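Local coordinates for protein endo-1,4-beta-xylanase 1 (Hypocrea jecorina, PDB 1XYN) that hydrolyses internal 1,4-beta-xylosidic bonds in the main chain of xylan, a plant cell-wall hemicellulose, releasing xylooligosaccharides and xylose, at residues A[31-36]-A[164-169]; A[48-53]-A[130-135]; A[54-59]-A[81-86]. All coordinates share one frame; numbering follows the deposited sequence.

How the contacts relate
All three contacts belong to one family 11 fold, in which two strongly curved sheets pack together. Contact 1 joins strand 34-40 to strand 155-166 and holds E164, predicted to be the proton donor of the active site. Contacts 2 and 3 share strand 48-56 and lie inside the chain loop that contact 1 closes. Contacts 1 and 3 touch where S169 N probably bonds to S58 OG, and the side chains of F54 and E164 are about 8 Å apart at their nearest atoms. P131 and T133 of contact 2 pack on D81, the T133 side chain about 5 Å from the calcium ion of contact 3. Contacts 1 and 2, with centres about 19 Å apart, do not touch.

Contact 1. Residues A[31-36]-A[164-169]; sequences QDDFVV and EGWGGS
The ring of F34 lies over the backbone of G165, whose N sits above one ring face toward the rim, 3.7 Å from CZ of F34. The ring gets there because CG stands between the backbone N and the carbonyl carbon (chi1 65°), folding the side chain across the neighbouring strand. A side chain at 165 would press on this ring, so a glycine fits beneath it. The strands run antiparallel, but the backbone bonds between F34 and G165 are weak in both directions, 3.4 Å from F34 N to G165 O; a CA-H...O contact from D33 CA to G165 O supports them.

On the other face, CG2 of V35 crosses the E164 chain at a slant, 3.7 Å from CD of E164. E164 reaches out extended, CG anti to the backbone N (chi1 173°), and its carboxylate meets that of D33 nearly in one plane, acceptor against acceptor, OD1 of D33 being 2.9 Å from OE2 of E164. OE1 of E164 is bonded to the hydroxyl of Y77. The indole of W166 is turned almost perpendicular to the D33 carboxylate, CE3 lying 3.4 Å from OD1 of D33.

Beyond W166, G167, at positive phi, and G168 both face T30, a G1 beta bulge that carries the chain from one sheet into the other. Q31 at this end bonds through NE2 to Q116 O of the second subunit. The whole is characteristic of the family 11 xylanase jelly roll: on the sheet face of F34 its ring meets W28, and the opposite sheet face carries the predicted proton donor E164 at the substrate cleft.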
# COMPACT_ATOMS: atom_id res chain seq x y z
N GLN A 31 -5.39 -13.61 -0.29
CA GLN A 31 -5.56 -12.66 -1.39
C GLN A 31 -4.73 -11.43 -1.06
O GLN A 31 -4.44 -10.61 -1.93
CB GLN A 31 -7.03 -12.23 -1.51
CG GLN A 31 -7.95 -13.24 -2.17
CD GLN A 31 -7.71 -13.37 -3.66
OE1 GLN A 31 -7.18 -14.37 -4.14
NE2 GLN A 31 -8.12 -12.34 -4.41
N ASP A 32 -4.35 -11.31 0.21
CA ASP A 32 -3.59 -10.17 0.69
C ASP A 32 -2.08 -10.38 0.84
O ASP A 32 -1.62 -11.45 1.25
CB ASP A 32 -4.17 -9.67 2.01
CG ASP A 32 -5.65 -9.37 1.92
OD1 ASP A 32 -6.07 -8.66 0.99
OD2 ASP A 32 -6.39 -9.85 2.79
N ASP A 33 -1.35 -9.30 0.57
CA ASP A 33 0.11 -9.28 0.63
C ASP A 33 0.64 -9.48 2.04
O ASP A 33 0.06 -8.99 3.02
CB ASP A 33 0.62 -7.94 0.07
CG ASP A 33 2.15 -7.86 0.01
OD1 ASP A 33 2.79 -8.87 -0.35
OD2 ASP A 33 2.71 -6.78 0.31
N PHE A 34 1.76 -10.18 2.12
CA PHE A 34 2.43 -10.46 3.38
C PHE A 34 3.92 -10.62 3.06
O PHE A 34 4.30 -11.07 1.97
CB PHE A 34 1.89 -11.75 4.00
CG PHE A 34 2.18 -12.99 3.18
CD1 PHE A 34 1.33 -13.37 2.15
CD2 PHE A 34 3.30 -13.76 3.44
CE1 PHE A 34 1.61 -14.50 1.38
CE2 PHE A 34 3.58 -14.90 2.68
CZ PHE A 34 2.73 -15.27 1.64
N VAL A 35 4.76 -10.19 3.99
CA VAL A 35 6.21 -10.30 3.84
C VAL A 35 6.75 -10.91 5.13
O VAL A 35 6.75 -10.25 6.17
CB VAL A 35 6.88 -8.92 3.64
CG1 VAL A 35 8.36 -9.09 3.32
CG2 VAL A 35 6.17 -8.12 2.57
N VAL A 36 7.19 -12.17 5.08
CA VAL A 36 7.74 -12.82 6.26
C VAL A 36 9.11 -13.39 5.96
O VAL A 36 9.39 -13.81 4.84
CB VAL A 36 6.86 -13.99 6.76
CG1 VAL A 36 5.50 -13.50 7.20
CG2 VAL A 36 6.76 -15.06 5.68
N GLU A 164 7.17 -13.42 -0.12
CA GLU A 164 6.08 -12.46 -0.22
C GLU A 164 5.07 -12.99 -1.23
O GLU A 164 5.45 -13.60 -2.22
CB GLU A 164 6.61 -11.08 -0.65
CG GLU A 164 5.53 -10.04 -0.95
CD GLU A 164 6.07 -8.62 -1.10
OE1 GLU A 164 7.31 -8.45 -1.15
OE2 GLU A 164 5.26 -7.66 -1.17
N GLY A 165 3.79 -12.79 -0.94
CA GLY A 165 2.78 -13.28 -1.86
C GLY A 165 1.39 -12.73 -1.67
O GLY A 165 1.12 -11.96 -0.75
N TRP A 166 0.51 -13.13 -2.59
CA TRP A 166 -0.88 -12.73 -2.60
C TRP A 166 -1.58 -13.43 -3.76
O TRP A 166 -0.92 -13.97 -4.66
CB TRP A 166 -1.03 -11.21 -2.76
CG TRP A 166 -0.52 -10.63 -4.06
CD1 TRP A 166 -1.22 -10.52 -5.24
CD2 TRP A 166 0.76 -10.01 -4.29
NE1 TRP A 166 -0.46 -9.85 -6.17
CE2 TRP A 166 0.75 -9.53 -5.63
CE3 TRP A 166 1.90 -9.81 -3.51
CZ2 TRP A 166 1.84 -8.85 -6.18
CZ3 TRP A 166 2.99 -9.14 -4.06
CH2 TRP A 166 2.95 -8.67 -5.39
N GLY A 167 -2.91 -13.46 -3.70
CA GLY A 167 -3.71 -14.07 -4.75
C GLY A 167 -3.68 -15.58 -4.88
O GLY A 167 -4.08 -16.12 -5.91
N GLY A 168 -3.23 -16.28 -3.84
CA GLY A 168 -3.21 -17.73 -3.92
C GLY A 168 -2.60 -18.44 -2.73
O GLY A 168 -2.53 -17.89 -1.63
N SER A 169 -2.15 -19.67 -2.97
CA SER A 169 -1.55 -20.49 -1.93
C SER A 169 -0.15 -20.98 -2.29
O SER A 169 0.30 -20.88 -3.45
CB SER A 169 -2.45 -21.68 -1.61
OG SER A 169 -2.64 -22.51 -2.74

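Contact 2. Residues A[48-53]-A[130-135]; sequences INFGGS and SPRTSG
F50 and G135 form an antiparallel hydrogen-bonded pair at the edge of the five-stranded sheet of the jelly roll, where the loop after strand 119-128 joins as strand 135-137. Two straight bonds make the pair: F50 N to G135 O at 3.0 Å and G135 N to F50 O at 2.9 Å. The F50 ring then leans over its own partner, since chi1 of 67° swings CG between the backbone N and the carbonyl carbon. G135 N lies above one ring face, and CE2 comes within 3.4 Å of S134 N.

R132 closes the far end of the ring. Its chain runs straight from CG to NE and crosses F50 at about a right angle, with ring and guanidinium planes 77° apart. The ring presents its rim, CE1 standing over a guanidinium face, and NE comes to the ring edge near its plane. The polar end of R132 is held elsewhere, NE in a salt bridge with E80 and NH2 on T136 O. A side chain on G135 would run into NH1 of R132 and crowd F50.

An alanine in place of F50 would keep the backbone pair but would probably open a gap over G135 and strip R132 of the ring rim that packs against its guanidinium. CB of T133 packs near G52 O, and T133 O lies 3.4 Å from G51 CA in a CA-H...O contact.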
# COMPACT_ATOMS: atom_id res chain seq x y z
N ILE A 48 24.82 -13.74 1.74
CA ILE A 48 23.72 -14.44 2.39
C ILE A 48 23.38 -15.80 1.78
O ILE A 48 23.12 -15.91 0.58
CB ILE A 48 22.47 -13.55 2.41
CG1 ILE A 48 22.76 -12.25 3.15
CG2 ILE A 48 21.32 -14.28 3.09
CD1 ILE A 48 21.60 -11.26 3.11
N ASN A 49 23.35 -16.82 2.63
CA ASN A 49 23.02 -18.18 2.23
C ASN A 49 21.56 -18.48 2.53
O ASN A 49 21.04 -18.09 3.59
CB ASN A 49 23.89 -19.18 3.01
CG ASN A 49 25.37 -18.85 2.92
OD1 ASN A 49 26.09 -19.41 2.09
ND2 ASN A 49 25.83 -17.95 3.79
N PHE A 50 20.90 -19.15 1.60
CA PHE A 50 19.49 -19.52 1.74
C PHE A 50 19.33 -20.90 1.10
O PHE A 50 20.15 -21.31 0.28
CB PHE A 50 18.57 -18.50 1.06
CG PHE A 50 18.71 -18.46 -0.45
CD1 PHE A 50 19.78 -17.80 -1.05
CD2 PHE A 50 17.77 -19.11 -1.26
CE1 PHE A 50 19.92 -17.79 -2.44
CE2 PHE A 50 17.90 -19.10 -2.64
CZ PHE A 50 18.98 -18.44 -3.23
N GLY A 51 18.30 -21.63 1.49
CA GLY A 51 18.10 -22.95 0.92
C GLY A 51 16.84 -23.58 1.44
O GLY A 51 16.36 -23.25 2.52
N GLY A 52 16.28 -24.49 0.67
CA GLY A 52 15.06 -25.14 1.11
C GLY A 52 14.08 -25.27 -0.02
O GLY A 52 14.47 -25.47 -1.17
N SER A 53 12.81 -25.15 0.30
CA SER A 53 11.78 -25.26 -0.71
C SER A 53 10.99 -23.96 -0.80
O SER A 53 11.06 -23.12 0.09
CB SER A 53 10.86 -26.45 -0.42
OG SER A 53 10.00 -26.20 0.68
N SER A 130 17.56 -16.84 -13.86
CA SER A 130 17.45 -18.29 -13.70
C SER A 130 17.07 -18.56 -12.25
O SER A 130 17.94 -18.75 -11.40
CB SER A 130 18.77 -18.98 -14.04
OG SER A 130 19.12 -18.75 -15.39
N PRO A 131 15.75 -18.60 -11.95
CA PRO A 131 15.20 -18.84 -10.61
C PRO A 131 15.75 -20.07 -9.90
O PRO A 131 15.95 -21.12 -10.52
CB PRO A 131 13.70 -18.98 -10.87
CG PRO A 131 13.48 -18.17 -12.08
CD PRO A 131 14.66 -18.56 -12.93
N ARG A 132 15.99 -19.92 -8.60
CA ARG A 132 16.50 -20.99 -7.74
C ARG A 132 15.91 -20.84 -6.34
O ARG A 132 15.37 -19.79 -5.99
CB ARG A 132 18.04 -21.00 -7.67
CG ARG A 132 18.65 -19.69 -7.18
CD ARG A 132 20.17 -19.76 -7.00
NE ARG A 132 20.65 -18.48 -6.47
CZ ARG A 132 21.92 -18.20 -6.16
NH1 ARG A 132 22.87 -19.10 -6.31
NH2 ARG A 132 22.22 -16.99 -5.72
N THR A 133 16.01 -21.91 -5.56
CA THR A 133 15.50 -21.93 -4.20
C THR A 133 16.61 -22.24 -3.19
O THR A 133 16.36 -22.36 -2.00
CB THR A 133 14.38 -22.97 -4.04
OG1 THR A 133 14.79 -24.21 -4.62
CG2 THR A 133 13.12 -22.49 -4.73
N SER A 134 17.85 -22.34 -3.69
CA SER A 134 19.02 -22.65 -2.85
C SER A 134 20.25 -21.91 -3.40
O SER A 134 20.48 -21.92 -4.61
CB SER A 134 19.32 -24.15 -2.90
OG SER A 134 18.14 -24.93 -2.72
N GLY A 135 21.03 -21.29 -2.53
CA GLY A 135 22.22 -20.60 -2.99
C GLY A 135 22.80 -19.55 -2.07
O GLY A 135 22.47 -19.48 -0.89

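Contact 3. Residues A[54-59]-A[81-86]; sequences FSVNSG and DNHNYP. With CA (calcium ion), chain B.
F54 and D81 meet edge-on: both side chains have CG anti to the backbone N (chi1 176° and -168°), which sends them into the space between two roughly parallel strands, one from each sheet. There CD2 of the F54 ring comes to 2.9 Å from OD2 of D81, which lies near the ring plane, and the carboxylate is turned steeply against the ring. The same OD2 binds the calcium ion at 2.6 Å. H83 has CG beside its backbone N instead, and this brings NE2 to the ion at 2.7 Å. V56 covers a face of the imidazole in a CH-pi contact, with CB 4.2 Å from the ring centroid, while F54 meets the same ring rim to rim, CE2 lying 3.8 Å from CD2 of H83.

At the 59/84 end of the contact N84, in the left-handed backbone region, bonds through ND2 to G59 O at 2.7 Å, reaching it from above the carbonyl plane.

F54 borders the liganding oxygen and V56 backs the imidazole. The ring edge, with its slightly positive hydrogens, would suit a carboxylate, and binding through NE2 implies that this nitrogen of H83 probably carries no proton.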
# COMPACT_ATOMS: atom_id res chain seq x y z
N PHE A 54 10.26 -23.81 -1.89
CA PHE A 54 9.45 -22.63 -2.13
C PHE A 54 8.51 -22.99 -3.27
O PHE A 54 8.91 -23.02 -4.44
CB PHE A 54 10.33 -21.44 -2.51
CG PHE A 54 9.57 -20.20 -2.86
CD1 PHE A 54 8.93 -19.46 -1.87
CD2 PHE A 54 9.50 -19.76 -4.17
CE1 PHE A 54 8.23 -18.31 -2.20
CE2 PHE A 54 8.81 -18.61 -4.50
CZ PHE A 54 8.17 -17.88 -3.51
N SER A 55 7.28 -23.35 -2.90
CA SER A 55 6.27 -23.74 -3.87
C SER A 55 5.14 -22.72 -3.92
O SER A 55 4.69 -22.22 -2.88
CB SER A 55 5.72 -25.12 -3.49
OG SER A 55 4.79 -25.58 -4.45
N VAL A 56 4.71 -22.37 -5.13
CA VAL A 56 3.63 -21.41 -5.33
C VAL A 56 2.55 -22.11 -6.15
O VAL A 56 2.67 -22.26 -7.37
CB VAL A 56 4.15 -20.12 -6.05
CG1 VAL A 56 3.02 -19.14 -6.29
CG2 VAL A 56 5.23 -19.47 -5.21
N ASN A 57 1.51 -22.59 -5.47
CA ASN A 57 0.42 -23.30 -6.13
C ASN A 57 -0.36 -22.40 -7.09
O ASN A 57 -0.76 -22.84 -8.17
CB ASN A 57 -0.53 -23.91 -5.09
CG ASN A 57 0.16 -24.89 -4.16
OD1 ASN A 57 0.30 -24.64 -2.96
ND2 ASN A 57 0.59 -26.02 -4.70
N SER A 58 -0.54 -21.14 -6.70
CA SER A 58 -1.27 -20.17 -7.51
C SER A 58 -0.94 -18.77 -7.01
O SER A 58 -0.38 -18.62 -5.92
CB SER A 58 -2.77 -20.40 -7.36
OG SER A 58 -3.21 -20.10 -6.03
N GLY A 59 -1.30 -17.75 -7.78
CA GLY A 59 -1.03 -16.37 -7.39
C GLY A 59 0.42 -15.94 -7.51
O GLY A 59 1.23 -16.62 -8.13
N ASP A 81 13.84 -16.02 -6.96
CA ASP A 81 12.73 -16.75 -7.52
C ASP A 81 11.49 -15.89 -7.46
O ASP A 81 11.34 -15.06 -6.56
CB ASP A 81 12.53 -18.01 -6.70
CG ASP A 81 11.60 -18.98 -7.35
OD1 ASP A 81 11.33 -18.89 -8.56
OD2 ASP A 81 11.14 -19.85 -6.59
N ASN A 82 10.61 -16.08 -8.44
CA ASN A 82 9.36 -15.33 -8.52
C ASN A 82 8.39 -15.99 -9.50
O ASN A 82 8.81 -16.61 -10.49
CB ASN A 82 9.61 -13.86 -8.92
CG ASN A 82 10.04 -13.70 -10.39
OD1 ASN A 82 9.28 -13.17 -11.21
ND2 ASN A 82 11.27 -14.12 -10.71
N HIS A 83 7.10 -15.91 -9.16
CA HIS A 83 6.03 -16.47 -9.98
C HIS A 83 4.92 -15.47 -10.05
O HIS A 83 4.52 -14.92 -9.03
CB HIS A 83 5.44 -17.70 -9.33
CG HIS A 83 6.45 -18.72 -9.00
ND1 HIS A 83 6.59 -19.88 -9.73
CD2 HIS A 83 7.40 -18.75 -8.04
CE1 HIS A 83 7.58 -20.59 -9.22
NE2 HIS A 83 8.09 -19.93 -8.19
N ASN A 84 4.40 -15.27 -11.26
CA ASN A 84 3.29 -14.36 -11.52
C ASN A 84 3.55 -13.02 -10.86
O ASN A 84 2.69 -12.48 -10.18
CB ASN A 84 1.98 -14.97 -11.01
CG ASN A 84 1.73 -16.37 -11.55
OD1 ASN A 84 1.43 -16.55 -12.74
ND2 ASN A 84 1.88 -17.38 -10.69
N TYR A 85 4.76 -12.51 -11.04
CA TYR A 85 5.15 -11.23 -10.46
C TYR A 85 5.02 -10.11 -11.49
O TYR A 85 5.79 -10.06 -12.46
CB TYR A 85 6.58 -11.31 -9.94
CG TYR A 85 7.12 -9.97 -9.52
CD1 TYR A 85 6.45 -9.18 -8.58
CD2 TYR A 85 8.29 -9.46 -10.10
CE1 TYR A 85 6.90 -7.92 -8.24
CE2 TYR A 85 8.76 -8.19 -9.76
CZ TYR A 85 8.06 -7.43 -8.83
OH TYR A 85 8.51 -6.17 -8.49
N PRO A 86 4.07 -9.19 -11.29
CA PRO A 86 3.81 -8.04 -12.18
C PRO A 86 5.01 -7.10 -12.21
O PRO A 86 5.06 -6.13 -11.45
CB PRO A 86 2.61 -7.35 -11.52
CG PRO A 86 1.93 -8.47 -10.79
CD PRO A 86 3.09 -9.20 -10.19
CA CA B . 10.23 -21.58 -8.37